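Local coordinates for N-(5'-phosphoribosyl)anthranilate isomerase (Thermococcus kodakarensis, PDB 5LHF), which catalyses the isomerisation of N-(5-phospho-beta-D-ribosyl)anthranilate to 1-(2-carboxyphenylamino)-1-deoxy-D-ribulose 5-phosphate, the third step of tryptophan synthesis from chorismate, at residues Ile55-Thr60 and Glu72-Glu77. Residues are numbered along the deposited sequence; the frame is centred on the assembly and turned at random.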
loop_
_atom_site.group_PDB
_atom_site.type_symbol
_atom_site.label_atom_id
_atom_site.label_comp_id
_atom_site.label_asym_id
_atom_site.label_seq_id
_atom_site.Cartn_x
_atom_site.Cartn_y
_atom_site.Cartn_z
ATOM N N ILE A 55 4.914 -9.607 4.069
ATOM C CA ILE A 55 5.266 -8.306 4.622
ATOM C C ILE A 55 6.041 -7.523 3.566
ATOM O O ILE A 55 7.113 -7.955 3.116
ATOM C CB ILE A 55 6.047 -8.422 5.944
ATOM C CG1 ILE A 55 6.452 -7.030 6.460
ATOM C CG2 ILE A 55 7.240 -9.388 5.826
ATOM C CD1 ILE A 55 6.938 -7.037 7.900
ATOM N N TYR A 56 5.484 -6.395 3.145
ATOM C CA TYR A 56 6.124 -5.577 2.122
ATOM C C TYR A 56 7.222 -4.709 2.715
ATOM O O TYR A 56 7.027 -4.074 3.753
ATOM C CB TYR A 56 5.073 -4.698 1.433
ATOM C CG TYR A 56 4.176 -5.501 0.524
ATOM C CD1 TYR A 56 3.092 -6.213 1.031
ATOM C CD2 TYR A 56 4.425 -5.555 -0.836
ATOM C CE1 TYR A 56 2.285 -6.969 0.195
ATOM C CE2 TYR A 56 3.644 -6.286 -1.671
ATOM C CZ TYR A 56 2.566 -6.990 -1.165
ATOM O OH TYR A 56 1.802 -7.728 -2.053
ATOM N N LEU A 57 8.373 -4.676 2.041
ATOM C CA LEU A 57 9.383 -3.648 2.290
ATOM C C LEU A 57 8.926 -2.402 1.551
ATOM O O LEU A 57 8.947 -2.374 0.316
ATOM C CB LEU A 57 10.755 -4.106 1.801
ATOM C CG LEU A 57 11.966 -3.250 2.205
ATOM C CD1 LEU A 57 12.187 -3.291 3.726
ATOM C CD2 LEU A 57 13.225 -3.712 1.459
ATOM N N VAL A 58 8.483 -1.386 2.293
ATOM C CA VAL A 58 7.821 -0.217 1.716
ATOM C C VAL A 58 8.809 0.941 1.673
ATOM O O VAL A 58 9.410 1.282 2.702
ATOM C CB VAL A 58 6.589 0.176 2.545
ATOM C CG1 VAL A 58 5.907 1.375 1.921
ATOM C CG2 VAL A 58 5.619 -1.022 2.730
ATOM N N SER A 59 8.946 1.581 0.511
ATOM C CA SER A 59 9.901 2.682 0.441
ATOM C C SER A 59 9.633 3.591 -0.747
ATOM O O SER A 59 9.071 3.187 -1.771
ATOM C CB SER A 59 11.340 2.168 0.371
ATOM O OG SER A 59 12.260 3.259 0.461
ATOM N N THR A 60 10.108 4.825 -0.606
ATOM C CA THR A 60 10.130 5.794 -1.690
ATOM C C THR A 60 11.475 5.842 -2.397
ATOM O O THR A 60 11.679 6.716 -3.247
ATOM C CB THR A 60 9.789 7.179 -1.153
ATOM O OG1 THR A 60 10.732 7.512 -0.129
ATOM C CG2 THR A 60 8.378 7.185 -0.569
ATOM N N GLU A 72 18.915 -7.053 -0.338
ATOM C CA GLU A 72 19.976 -7.931 0.162
ATOM C C GLU A 72 20.038 -7.924 1.680
ATOM O O GLU A 72 20.238 -8.976 2.302
ATOM C CB GLU A 72 21.344 -7.519 -0.400
ATOM C CG GLU A 72 21.441 -7.630 -1.885
ATOM C CD GLU A 72 22.772 -7.129 -2.424
ATOM O OE1 GLU A 72 22.936 -7.120 -3.664
ATOM O OE2 GLU A 72 23.643 -6.744 -1.608
ATOM N N LYS A 73 19.901 -6.745 2.299
ATOM C CA LYS A 73 20.084 -6.659 3.749
ATOM C C LYS A 73 18.884 -7.228 4.510
ATOM O O LYS A 73 19.052 -7.791 5.601
ATOM C CB LYS A 73 20.325 -5.204 4.173
ATOM C CG LYS A 73 21.631 -4.598 3.650
ATOM C CD LYS A 73 22.848 -5.249 4.302
ATOM C CE LYS A 73 24.094 -4.373 4.172
ATOM N NZ LYS A 73 24.362 -3.981 2.749
ATOM N N THR A 74 17.677 -7.092 3.961
ATOM C CA THR A 74 16.468 -7.474 4.689
ATOM C C THR A 74 15.921 -8.848 4.326
ATOM O O THR A 74 15.107 -9.391 5.081
ATOM C CB THR A 74 15.347 -6.457 4.454
ATOM O OG1 THR A 74 15.039 -6.412 3.052
ATOM C CG2 THR A 74 15.767 -5.068 4.939
ATOM N N GLY A 75 16.294 -9.403 3.183
ATOM C CA GLY A 75 15.649 -10.627 2.772
ATOM C C GLY A 75 14.226 -10.476 2.293
ATOM O O GLY A 75 13.514 -11.480 2.191
ATOM N N ALA A 76 13.785 -9.256 1.987
ATOM C CA ALA A 76 12.392 -9.036 1.605
ATOM C C ALA A 76 12.011 -9.890 0.405
ATOM O O ALA A 76 12.786 -10.043 -0.539
ATOM C CB ALA A 76 12.142 -7.567 1.269
ATOM N N GLU A 77 10.802 -10.443 0.456
ATOM C CA GLU A 77 10.166 -11.188 -0.616
ATOM C C GLU A 77 9.171 -10.331 -1.389
ATOM O O GLU A 77 8.846 -10.634 -2.547
ATOM C CB GLU A 77 9.448 -12.378 0.038
ATOM C CG GLU A 77 10.377 -13.423 0.642
ATOM C CD GLU A 77 10.929 -14.320 -0.426
ATOM O OE1 GLU A 77 11.986 -14.976 -0.198
ATOM O OE2 GLU A 77 10.301 -14.373 -1.520
HETATM O O HOH W 1 9.005 -9.927 2.676
#
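L57, reaching outward from its barrel strand, meets T74 and A76 where helix 64-74 ends and the chain turns toward strand 78-81, and illustrates how a beta-alpha-beta unit packs the end of its helix against the strand before it. The apolar part is small: L57 CB lies 3.8 Å from A76 CB, and the CD2 branch also rests on that methyl, at 4.0 Å. With CG anti to the backbone N (chi1 -170°), the leucine extends past A76 to T74, where CD2 lies 3.6 Å from T74 OG1, a van der Waals contact, and CD1 approaches T74 CG2 more loosely, at 4.2 Å.

Polar bonds shape the turn that carries A76. T74 OG1 accepts from A76 N at 3.3 Å, an ST turn spanning G75, whose positive phi (73°) takes the chain out of the helix; the hydroxyl is also hydrogen-bonded to A70 O, one turn back in helix 64-74, so this buried group has partners on both sides of the helix end along the chain. A single water bridges the backbones, donating to I55 O at 2.8 Å and accepting from E77 N at 2.9 Å.

In the TIM barrel, strand 55-59 runs parallel between strands 26-30 and 78-81, while I48 of helix 41-50 touches both L57 and T74.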